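Local coordinates for protein probable AP endonuclease (PDB 6KI3) that probably cleaves DNA on the 5' side of apurinic or apyrimidinic sites with a cluster of three zinc ions, and probably also removes mismatched nucleotides as a 3'-5' exonuclease, at residues A186-W189 with N194-S197; S240-M245 with S257-F262; Y86-W91 with T99-Q104. All blocks are in the same frame, centred on the assembly; numbering follows the deposited sequence.

Interaction 1 (A186-W189 with N194-S197); sequences AHIW and NISS. With ZN (zinc ion), chain I; nucleotides of chain C.
Trp189 meets the loop 194-197 with the six-membered part of its indole. Trp189 CZ3 lies 3.2 Å from Ser196 OG, and CH2 of the same ring is close behind. The hydroxyl reaches the ring obliquely. Its polar partner is the backbone O of Ile246, which accepts its hydrogen bond, so the touch on the indole is packing. Asn194 OD1 and the backbone N of Ile195 come to the ring edge near its plane. The indole NE1 bonds to Thr229 O.

The main apolar pair is two isoleucines set roughly perpendicular to each other. Ile188 CD1 meets Ile195 CD1 at 3.9 Å. In both residues CG1 sits between the backbone N and the carbonyl carbon (chi1 67° in Ile188, 53° in Ile195), and an extended second torsion carries CD1 out to the contact. Trp189 CE3 lies loosely near Ile195 CG1. This side is buried.

The solvent side is Asn194. Its CB points away from the helix, and the amide stands nearly perpendicular to the indole, at 85°. Asn194 OD1 accepts from Ser196 N at 3.0 Å, an Asx turn that fixes the amide. The contact of Asn194 OD1 with Trp189 CZ3 is looser, at 4.0 Å.

His187 takes no part in this packing. It faces the active site, where His187 NE2 binds a zinc ion at 2.1 Å. Asp236 and His238 complete the protein ligands, and OP2 and OP3 of the abasic-site analogue 3DR1 of chain C bind the same metal. Thr148 O holds His187 ND1.

The short helix 185-190 follows strand 179-184 of the barrel directly. Ala186 and Trp189 rest on strand 220-227, and Ser197 caps the start of helix 198-209.

Interaction 2 (S240-M245 with S257-F262); sequences SLFEGM and SGLYCF
The ring of Phe242 meets Ser257 at its edge, where Ser257 OG lies near the ring plane, 3.4 Å from Phe242 CE1. Leu259 approaches the same ring obliquely. Leu259 CD2 is 3.4 Å from Phe242 CE2 and nearly as close to CZ, and the leucine runs crosswise to the phenylalanine side chain. The far end of the phenyl group is thus lodged between the serine and the leucine.

Leu259 also packs on Leu241. Leu259 CD2 meets Leu241 CD1 at 3.7 Å, and Leu259 CD1 lies near both methyls of Leu241. One leucine therefore serves two neighbours of the loop. Its CG is anti to the backbone N (chi1 173°), which sends the branched end out from the helix toward the loop.

Ser257 has a second role as the N-cap of helix 258-269. Ser257 OG accepts a weak, long bond from Tyr260 N, at 3.4 Å. The hydroxyl is also hydrogen-bonded to Ile254 O. The oxygen beside the phenyl edge is thus tied to the helix start and to the preceding loop.

A type II turn from Ser240 to Glu243 shapes the opposing segment. Leu241 and Phe242 are its two central residues, and Glu243 N bonds to Ser240 O at 2.9 Å. Phe242 has a positive phi (65°), the left-handed conformation that marks the third position of a type II turn. Glu292 of helix 282-300 binds Ser240 OG and Leu241 N.

The loop follows strand 238-239 and runs beside the first turn of helix 258-269. Phe242 also touches Thr295 of helix 282-300, while Phe262 packs on Ala201 and Leu205 of helix 198-209.

Interaction 3 (Y86-W91 with T99-Q104); sequences YLDVPW and THFIQQ. With nucleotides of chain D; nucleotides of chain B; nucleotides of chain C.
Asp88 and Ile102 run antiparallel alongside each other. Asp88 OD1 lies 3.5 Å from Ile102 CG1, and CB of the aspartate rests near CD1 of the same isoleucine. Asp88 OD1 also comes to the edge of the Phe101 ring, 3.6 Å from Phe101 CD2. The carboxylate and ring planes are 36° apart. Both helix residues point toward the loop.

Pro90 makes the other half of the packing. Pro90 CG meets Ile102 CD1 at 3.6 Å, with the proline ring set square to the isoleucine. Pro90 CB lies 3.8 Å from Thr99 OG1. Ile102 CG1 is anti to the carbonyl carbon (chi1 -60°) and the chain is extended beyond it, which brings CD1 between Asp88 and Pro90.

Asp88 is the centre of an inverse gamma turn, closed by a weak bond from Val89 N to Leu87 O. Its OD2 accepts a weak bond from Thr85 N. Glu105 OE1 lies close to OD2, so a raised proton affinity in one of the acids is possible. Leu117 and Leu119 of strand 116-120 pack against Ile102 from the barrel side.

Tyr86, Leu87 and Val89 of this loop meet DNA. DC9 of chain B lies over one face of the Tyr86 ring. Leu87 CD2 is 3.4 Å from C8 of DG10 of chain D, and Val89 CG2 touches the sugar of that guanosine. Loop 86-91 follows strand 79-83, which ends in the zinc ligand His83. The contact packs a strand-to-helix loop on the helix that follows it, in a TIM barrel of the endonuclease IV type.

Overall arrangement
All three contacts are largely buried, and each sits in the outer part of one TIM barrel. Interactions 2 and 3 each pack a loop on the helix that follows it; interaction 1 packs a helix on the loop after it. Interactions 1 and 2 are neighbours, with centres about 9 Å apart. They are joined by a probable hydrogen bond from Gly258 N to Ser196 O, 2.7 Å long, and by packing of Ile195 on Phe262. Interaction 3 is remote from both. Interaction 2 is plain packing away from the DNA. Interactions 1 and 3 include residues that turn to the substrate: a zinc ligand, and base and sugar contacts. Only interaction 1 has an exposed touching residue.

Interaction 1 (A186-W189 with N194-S197)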
loop_
_atom_site.group_PDB
_atom_site.type_symbol
_atom_site.label_atom_id
_atom_site.label_comp_id
_atom_site.label_asym_id
_atom_site.label_seq_id
_atom_site.Cartn_x
_atom_site.Cartn_y
_atom_site.Cartn_z
ATOM N N ALA A 186 -1.581 7.871 6.228
ATOM C CA ALA A 186 -2.412 7.851 7.426
ATOM C C ALA A 186 -1.693 7.234 8.619
ATOM O O ALA A 186 -2.042 7.542 9.764
ATOM C CB ALA A 186 -3.712 7.091 7.158
ATOM N N HIS A 187 -0.697 6.381 8.377
ATOM C CA HIS A 187 -0.011 5.707 9.473
ATOM C C HIS A 187 1.088 6.577 10.068
ATOM O O HIS A 187 1.203 6.686 11.294
ATOM C CB HIS A 187 0.561 4.373 8.995
ATOM C CG HIS A 187 -0.486 3.364 8.642
ATOM N ND1 HIS A 187 -0.185 2.055 8.331
ATOM C CD2 HIS A 187 -1.832 3.473 8.551
ATOM C CE1 HIS A 187 -1.301 1.402 8.064
ATOM N NE2 HIS A 187 -2.314 2.240 8.189
ATOM N N ILE A 188 1.911 7.200 9.219
ATOM C CA ILE A 188 2.946 8.092 9.737
ATOM C C ILE A 188 2.313 9.294 10.421
ATOM O O ILE A 188 2.882 9.854 11.365
ATOM C CB ILE A 188 3.916 8.520 8.615
ATOM C CG1 ILE A 188 3.216 9.415 7.591
ATOM C CG2 ILE A 188 4.523 7.298 7.938
ATOM C CD1 ILE A 188 4.162 10.047 6.592
ATOM N N TRP A 189 1.128 9.705 9.965
ATOM C CA TRP A 189 0.367 10.723 10.679
ATOM C C TRP A 189 -0.056 10.216 12.051
ATOM O O TRP A 189 0.126 10.901 13.064
ATOM C CB TRP A 189 -0.853 11.129 9.853
ATOM C CG TRP A 189 -1.857 11.959 10.593
ATOM C CD1 TRP A 189 -2.934 11.506 11.299
ATOM C CD2 TRP A 189 -1.890 13.388 10.686
ATOM N NE1 TRP A 189 -3.631 12.563 11.831
ATOM C CE2 TRP A 189 -3.011 13.730 11.469
ATOM C CE3 TRP A 189 -1.079 14.411 10.185
ATOM C CZ2 TRP A 189 -3.342 15.052 11.762
ATOM C CZ3 TRP A 189 -1.408 15.722 10.480
ATOM C CH2 TRP A 189 -2.529 16.031 11.260
ATOM N N ASN A 194 3.569 15.228 11.190
ATOM C CA ASN A 194 2.709 16.247 10.597
ATOM C C ASN A 194 3.058 16.395 9.121
ATOM O O ASN A 194 4.145 16.867 8.777
ATOM C CB ASN A 194 2.873 17.570 11.339
ATOM C CG ASN A 194 1.846 18.614 10.928
ATOM O OD1 ASN A 194 1.314 18.587 9.817
ATOM N ND2 ASN A 194 1.565 19.548 11.830
ATOM N N ILE A 195 2.136 15.994 8.246
ATOM C CA ILE A 195 2.335 16.102 6.805
ATOM C C ILE A 195 1.191 16.908 6.201
ATOM O O ILE A 195 0.824 16.710 5.038
ATOM C CB ILE A 195 2.436 14.713 6.149
ATOM C CG1 ILE A 195 1.227 13.857 6.535
ATOM C CG2 ILE A 195 3.735 14.028 6.548
ATOM C CD1 ILE A 195 1.183 12.508 5.850
ATOM N N SER A 196 0.629 17.829 6.987
ATOM C CA SER A 196 -0.563 18.549 6.551
ATOM C C SER A 196 -0.237 19.568 5.466
ATOM O O SER A 196 -0.926 19.638 4.440
ATOM C CB SER A 196 -1.229 19.229 7.748
ATOM O OG SER A 196 -1.758 18.271 8.646
ATOM N N SER A 197 0.802 20.369 5.668
ATOM C CA SER A 197 1.135 21.420 4.719
ATOM C C SER A 197 2.132 20.921 3.678
ATOM O O SER A 197 2.766 19.874 3.835
ATOM C CB SER A 197 1.707 22.641 5.437
ATOM O OG SER A 197 3.075 22.456 5.752
HETATM ZN ZN ZN I . -4.314 1.738 7.892
ATOM O "O5'" 3DR C 1 -5.260 -0.828 5.572
ATOM P P 3DR C 1 -3.995 -0.626 6.545
ATOM O OP1 3DR C 1 -3.231 -1.921 6.417
ATOM O OP2 3DR C 1 -3.297 0.576 5.962
ATOM O OP3 3DR C 1 -4.602 -0.408 7.910
ATOM C "C2'" 3DR C 1 -7.707 -3.180 2.756
ATOM C "C5'" 3DR C 1 -5.956 -2.071 5.511
ATOM C "C4'" 3DR C 1 -7.239 -1.858 4.719
ATOM O "O4'" 3DR C 1 -6.946 -1.081 3.556
ATOM C "C1'" 3DR C 1 -7.405 -1.738 2.374
ATOM C "C3'" 3DR C 1 -7.856 -3.168 4.263
ATOM O "O3'" 3DR C 1 -9.247 -3.165 4.585
#

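Interaction 2 (S240-M245 with S257-F262)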
loop_
_atom_site.group_PDB
_atom_site.type_symbol
_atom_site.label_atom_id
_atom_site.label_comp_id
_atom_site.label_asym_id
_atom_site.label_seq_id
_atom_site.Cartn_x
_atom_site.Cartn_y
_atom_site.Cartn_z
ATOM N N SER A 240 -11.185 9.667 3.242
ATOM C CA SER A 240 -10.939 10.148 1.890
ATOM C C SER A 240 -10.066 11.397 1.913
ATOM O O SER A 240 -10.071 12.169 2.876
ATOM C CB SER A 240 -12.259 10.442 1.178
ATOM O OG SER A 240 -12.947 9.245 0.863
ATOM N N LEU A 241 -9.311 11.588 0.832
ATOM C CA LEU A 241 -8.394 12.718 0.740
ATOM C C LEU A 241 -9.150 14.033 0.883
ATOM O O LEU A 241 -10.214 14.222 0.285
ATOM C CB LEU A 241 -7.644 12.680 -0.592
ATOM C CG LEU A 241 -6.920 11.374 -0.936
ATOM C CD1 LEU A 241 -6.217 11.487 -2.282
ATOM C CD2 LEU A 241 -5.938 10.984 0.161
ATOM N N PHE A 242 -8.595 14.937 1.694
ATOM C CA PHE A 242 -9.178 16.244 1.998
ATOM C C PHE A 242 -10.498 16.135 2.753
ATOM O O PHE A 242 -11.271 17.097 2.800
ATOM C CB PHE A 242 -9.369 17.089 0.732
ATOM C CG PHE A 242 -8.126 17.232 -0.094
ATOM C CD1 PHE A 242 -7.188 18.205 0.208
ATOM C CD2 PHE A 242 -7.900 16.402 -1.178
ATOM C CE1 PHE A 242 -6.043 18.343 -0.552
ATOM C CE2 PHE A 242 -6.759 16.534 -1.943
ATOM C CZ PHE A 242 -5.828 17.507 -1.631
ATOM N N GLU A 243 -10.779 14.975 3.347
ATOM C CA GLU A 243 -11.968 14.791 4.170
ATOM C C GLU A 243 -11.625 14.295 5.568
ATOM O O GLU A 243 -12.533 13.952 6.336
ATOM C CB GLU A 243 -12.949 13.829 3.489
ATOM C CG GLU A 243 -13.328 14.235 2.069
ATOM C CD GLU A 243 -14.537 13.484 1.540
ATOM O OE1 GLU A 243 -15.227 14.021 0.648
ATOM O OE2 GLU A 243 -14.803 12.360 2.019
ATOM N N GLY A 244 -10.342 14.249 5.918
ATOM C CA GLY A 244 -9.920 13.824 7.237
ATOM C C GLY A 244 -9.092 14.872 7.950
ATOM O O GLY A 244 -9.021 16.022 7.509
ATOM N N MET A 245 -8.444 14.484 9.048
ATOM C CA MET A 245 -7.729 15.450 9.873
ATOM C C MET A 245 -6.460 15.974 9.211
ATOM O O MET A 245 -5.957 17.026 9.619
ATOM C CB MET A 245 -7.387 14.824 11.225
ATOM C CG MET A 245 -8.590 14.257 11.964
ATOM S SD MET A 245 -9.497 15.502 12.901
ATOM C CE MET A 245 -8.348 15.819 14.238
ATOM N N SER A 257 -1.558 21.707 0.043
ATOM C CA SER A 257 -1.653 20.598 0.977
ATOM C C SER A 257 -0.382 19.756 0.939
ATOM O O SER A 257 0.440 19.857 0.024
ATOM C CB SER A 257 -2.860 19.720 0.647
ATOM O OG SER A 257 -2.738 19.147 -0.645
ATOM N N GLY A 258 -0.228 18.913 1.961
ATOM C CA GLY A 258 0.868 17.964 1.958
ATOM C C GLY A 258 0.683 16.857 0.941
ATOM O O GLY A 258 1.664 16.285 0.459
ATOM N N LEU A 259 -0.570 16.547 0.593
ATOM C CA LEU A 259 -0.829 15.480 -0.369
ATOM C C LEU A 259 -0.313 15.841 -1.756
ATOM O O LEU A 259 0.259 14.991 -2.448
ATOM C CB LEU A 259 -2.323 15.171 -0.430
ATOM C CG LEU A 259 -2.690 14.214 -1.513
ATOM C CD1 LEU A 259 -2.620 12.826 -1.031
ATOM C CD2 LEU A 259 -4.051 14.507 -2.101
ATOM N N TYR A 260 -0.515 17.090 -2.185
ATOM C CA TYR A 260 -0.041 17.492 -3.505
ATOM C C TYR A 260 1.469 17.348 -3.624
ATOM O O TYR A 260 1.981 17.059 -4.712
ATOM C CB TYR A 260 -0.460 18.931 -3.810
ATOM C CG TYR A 260 0.084 19.440 -5.125
ATOM C CD1 TYR A 260 -0.300 18.861 -6.326
ATOM C CD2 TYR A 260 0.985 20.495 -5.165
ATOM C CE1 TYR A 260 0.193 19.318 -7.532
ATOM C CE2 TYR A 260 1.485 20.961 -6.367
ATOM C CZ TYR A 260 1.086 20.369 -7.548
ATOM O OH TYR A 260 1.580 20.827 -8.747
ATOM N N CYS A 261 2.197 17.537 -2.522
ATOM C CA CYS A 261 3.632 17.276 -2.541
ATOM C C CYS A 261 3.912 15.784 -2.686
ATOM O O CYS A 261 4.885 15.391 -3.341
ATOM C CB CYS A 261 4.286 17.830 -1.277
ATOM S SG CYS A 261 6.087 17.692 -1.254
ATOM N N PHE A 262 3.072 14.940 -2.081
ATOM C CA PHE A 262 3.200 13.501 -2.285
ATOM C C PHE A 262 2.881 13.121 -3.726
ATOM O O PHE A 262 3.510 12.219 -4.289
ATOM C CB PHE A 262 2.289 12.741 -1.318
ATOM C CG PHE A 262 2.870 12.561 0.058
ATOM C CD1 PHE A 262 3.719 11.502 0.331
ATOM C CD2 PHE A 262 2.558 13.443 1.079
ATOM C CE1 PHE A 262 4.254 11.330 1.596
ATOM C CE2 PHE A 262 3.090 13.277 2.346
ATOM C CZ PHE A 262 3.938 12.219 2.604
#

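Interaction 3 (Y86-W91 with T99-Q104)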
loop_
_atom_site.group_PDB
_atom_site.type_symbol
_atom_site.label_atom_id
_atom_site.label_comp_id
_atom_site.label_asym_id
_atom_site.label_seq_id
_atom_site.Cartn_x
_atom_site.Cartn_y
_atom_site.Cartn_z
ATOM N N TYR A 86 -3.083 -10.219 8.040
ATOM C CA TYR A 86 -2.672 -9.622 9.302
ATOM C C TYR A 86 -1.869 -10.586 10.166
ATOM O O TYR A 86 -1.283 -10.152 11.164
ATOM C CB TYR A 86 -3.901 -9.122 10.064
ATOM C CG TYR A 86 -4.697 -8.089 9.300
ATOM C CD1 TYR A 86 -4.067 -7.203 8.436
ATOM C CD2 TYR A 86 -6.077 -8.006 9.430
ATOM C CE1 TYR A 86 -4.785 -6.259 7.730
ATOM C CE2 TYR A 86 -6.805 -7.063 8.728
ATOM C CZ TYR A 86 -6.152 -6.193 7.879
ATOM O OH TYR A 86 -6.864 -5.251 7.173
ATOM N N LEU A 87 -1.823 -11.866 9.805
ATOM C CA LEU A 87 -1.053 -12.863 10.535
ATOM C C LEU A 87 0.357 -13.037 9.985
ATOM O O LEU A 87 1.101 -13.883 10.489
ATOM C CB LEU A 87 -1.771 -14.218 10.509
ATOM C CG LEU A 87 -3.301 -14.246 10.543
ATOM C CD1 LEU A 87 -3.805 -15.680 10.473
ATOM C CD2 LEU A 87 -3.837 -13.554 11.780
ATOM N N ASP A 88 0.737 -12.265 8.965
ATOM C CA ASP A 88 2.048 -12.399 8.329
ATOM C C ASP A 88 3.087 -11.602 9.120
ATOM O O ASP A 88 3.618 -10.581 8.679
ATOM C CB ASP A 88 1.983 -11.946 6.876
ATOM C CG ASP A 88 1.149 -12.872 6.013
ATOM O OD1 ASP A 88 0.987 -14.053 6.386
ATOM O OD2 ASP A 88 0.659 -12.418 4.957
ATOM N N VAL A 89 3.376 -12.099 10.318
ATOM C CA VAL A 89 4.369 -11.486 11.196
ATOM C C VAL A 89 5.584 -12.406 11.251
ATOM O O VAL A 89 5.634 -13.315 12.091
ATOM C CB VAL A 89 3.793 -11.229 12.597
ATOM C CG1 VAL A 89 4.714 -10.318 13.392
ATOM C CG2 VAL A 89 2.395 -10.632 12.494
ATOM N N PRO A 90 6.582 -12.210 10.382
ATOM C CA PRO A 90 7.696 -13.169 10.314
ATOM C C PRO A 90 8.600 -13.154 11.534
ATOM O O PRO A 90 9.381 -14.096 11.712
ATOM C CB PRO A 90 8.466 -12.733 9.055
ATOM C CG PRO A 90 7.567 -11.758 8.344
ATOM C CD PRO A 90 6.723 -11.127 9.396
ATOM N N TRP A 91 8.524 -12.124 12.373
ATOM C CA TRP A 91 9.370 -12.009 13.552
ATOM C C TRP A 91 8.652 -12.407 14.836
ATOM O O TRP A 91 9.181 -12.170 15.927
ATOM C CB TRP A 91 9.909 -10.583 13.674
ATOM C CG TRP A 91 8.888 -9.537 13.364
ATOM C CD1 TRP A 91 7.985 -8.989 14.228
ATOM C CD2 TRP A 91 8.660 -8.911 12.095
ATOM N NE1 TRP A 91 7.210 -8.060 13.576
ATOM C CE2 TRP A 91 7.605 -7.994 12.265
ATOM C CE3 TRP A 91 9.249 -9.038 10.833
ATOM C CZ2 TRP A 91 7.125 -7.207 11.220
ATOM C CZ3 TRP A 91 8.770 -8.255 9.797
ATOM C CH2 TRP A 91 7.720 -7.352 9.997
ATOM N N THR A 99 5.839 -17.855 8.593
ATOM C CA THR A 99 6.756 -17.569 7.493
ATOM C C THR A 99 6.494 -18.485 6.303
ATOM O O THR A 99 6.593 -18.054 5.147
ATOM C CB THR A 99 8.203 -17.692 7.976
ATOM O OG1 THR A 99 8.526 -16.562 8.795
ATOM C CG2 THR A 99 9.173 -17.751 6.802
ATOM N N HIS A 100 6.137 -19.744 6.562
ATOM C CA HIS A 100 5.823 -20.653 5.466
ATOM C C HIS A 100 4.607 -20.173 4.682
ATOM O O HIS A 100 4.553 -20.321 3.456
ATOM C CB HIS A 100 5.592 -22.066 5.998
ATOM C CG HIS A 100 5.148 -23.032 4.948
ATOM N ND1 HIS A 100 3.821 -23.313 4.711
ATOM C CD2 HIS A 100 5.854 -23.772 4.059
ATOM C CE1 HIS A 100 3.727 -24.186 3.726
ATOM N NE2 HIS A 100 4.947 -24.483 3.314
ATOM N N PHE A 101 3.621 -19.593 5.373
ATOM C CA PHE A 101 2.439 -19.082 4.685
ATOM C C PHE A 101 2.789 -17.903 3.785
ATOM O O PHE A 101 2.261 -17.786 2.673
ATOM C CB PHE A 101 1.371 -18.685 5.702
ATOM C CG PHE A 101 0.052 -18.327 5.082
ATOM C CD1 PHE A 101 -0.846 -19.316 4.720
ATOM C CD2 PHE A 101 -0.290 -17.003 4.861
ATOM C CE1 PHE A 101 -2.060 -18.993 4.146
ATOM C CE2 PHE A 101 -1.503 -16.674 4.289
ATOM C CZ PHE A 101 -2.390 -17.671 3.932
ATOM N N ILE A 102 3.675 -17.018 4.251
ATOM C CA ILE A 102 4.154 -15.925 3.409
ATOM C C ILE A 102 4.860 -16.472 2.177
ATOM O O ILE A 102 4.783 -15.883 1.092
ATOM C CB ILE A 102 5.075 -14.994 4.223
ATOM C CG1 ILE A 102 4.318 -14.406 5.414
ATOM C CG2 ILE A 102 5.638 -13.881 3.347
ATOM C CD1 ILE A 102 5.176 -13.547 6.309
ATOM N N GLN A 103 5.542 -17.611 2.317
ATOM C CA GLN A 103 6.229 -18.205 1.177
ATOM C C GLN A 103 5.250 -18.649 0.099
ATOM O O GLN A 103 5.565 -18.563 -1.094
ATOM C CB GLN A 103 7.086 -19.384 1.636
ATOM C CG GLN A 103 8.180 -19.760 0.656
ATOM C CD GLN A 103 9.177 -18.638 0.444
ATOM O OE1 GLN A 103 9.490 -17.887 1.368
ATOM N NE2 GLN A 103 9.681 -18.516 -0.779
ATOM N N GLN A 104 4.071 -19.089 0.514
ATOM C CA GLN A 104 3.024 -19.471 -0.409
ATOM C C GLN A 104 2.493 -18.288 -1.190
ATOM O O GLN A 104 2.339 -18.365 -2.360
ATOM C CB GLN A 104 1.878 -20.155 0.316
ATOM C CG GLN A 104 2.304 -21.249 1.251
ATOM C CD GLN A 104 1.162 -21.910 1.961
ATOM O OE1 GLN A 104 1.230 -22.151 3.156
ATOM N NE2 GLN A 104 0.105 -22.227 1.231
ATOM P P DG D 10 -2.003 -15.646 16.157
ATOM O OP1 DG D 10 -0.885 -15.660 17.126
ATOM O OP2 DG D 10 -3.387 -15.426 16.632
ATOM O "O5'" DG D 10 -1.691 -14.555 15.033
ATOM C "C5'" DG D 10 -0.417 -14.530 14.404
ATOM C "C4'" DG D 10 0.192 -13.141 14.468
ATOM O "O4'" DG D 10 -0.696 -12.190 13.830
ATOM C "C3'" DG D 10 0.439 -12.601 15.870
ATOM O "O3'" DG D 10 1.583 -11.762 15.862
ATOM C "C2'" DG D 10 -0.837 -11.813 16.160
ATOM C "C1'" DG D 10 -1.195 -11.267 14.781
ATOM N N9 DG D 10 -2.633 -11.126 14.562
ATOM C C8 DG D 10 -3.600 -12.077 14.780
ATOM N N7 DG D 10 -4.804 -11.670 14.484
ATOM C C5 DG D 10 -4.624 -10.366 14.043
ATOM C C6 DG D 10 -5.571 -9.418 13.587
ATOM O O6 DG D 10 -6.798 -9.548 13.482
ATOM N N1 DG D 10 -4.966 -8.215 13.233
ATOM C C2 DG D 10 -3.617 -7.960 13.310
ATOM N N2 DG D 10 -3.220 -6.739 12.923
ATOM N N3 DG D 10 -2.719 -8.840 13.732
ATOM C C4 DG D 10 -3.292 -10.016 14.081
ATOM P P DC B 9 -11.385 -0.073 10.823
ATOM O OP1 DC B 9 -11.397 1.250 10.244
ATOM O OP2 DC B 9 -12.441 -1.001 10.496
ATOM O "O5'" DC B 9 -9.995 -0.712 10.451
ATOM C "C5'" DC B 9 -8.830 0.068 10.627
ATOM C "C4'" DC B 9 -7.586 -0.738 10.361
ATOM O "O4'" DC B 9 -7.432 -1.740 11.370
ATOM C "C3'" DC B 9 -7.560 -1.499 9.049
ATOM O "O3'" DC B 9 -6.947 -0.679 8.069
ATOM C "C2'" DC B 9 -6.646 -2.667 9.359
ATOM C "C1'" DC B 9 -6.617 -2.766 10.879
ATOM N N1 DC B 9 -7.155 -4.019 11.372
ATOM C C2 DC B 9 -6.288 -4.992 11.857
ATOM O O2 DC B 9 -5.081 -4.757 11.878
ATOM N N3 DC B 9 -6.790 -6.150 12.321
ATOM C C4 DC B 9 -8.103 -6.366 12.284
ATOM N N4 DC B 9 -8.550 -7.533 12.721
ATOM C C5 DC B 9 -9.011 -5.394 11.789
ATOM C C6 DC B 9 -8.499 -4.249 11.339
ATOM P P DC C 2 -9.787 -3.936 5.887
ATOM O OP1 DC C 2 -11.091 -3.335 6.241
ATOM O OP2 DC C 2 -8.692 -3.977 6.882
ATOM O "O5'" DC C 2 -10.029 -5.431 5.380
ATOM C "C5'" DC C 2 -11.071 -5.707 4.456
ATOM C "C4'" DC C 2 -10.939 -7.116 3.915
ATOM O "O4'" DC C 2 -11.136 -8.071 4.991
ATOM C "C3'" DC C 2 -11.942 -7.493 2.835
ATOM O "O3'" DC C 2 -11.333 -8.403 1.930
ATOM C "C2'" DC C 2 -13.064 -8.151 3.637
ATOM C "C1'" DC C 2 -12.288 -8.855 4.745
ATOM N N1 DC C 2 -13.046 -8.975 6.022
ATOM C C2 DC C 2 -12.906 -10.126 6.807
ATOM O O2 DC C 2 -12.155 -11.030 6.422
ATOM N N3 DC C 2 -13.598 -10.215 7.969
ATOM C C4 DC C 2 -14.397 -9.217 8.350
ATOM N N4 DC C 2 -15.060 -9.352 9.504
ATOM C C5 DC C 2 -14.552 -8.036 7.565
ATOM C C6 DC C 2 -13.864 -7.958 6.422
#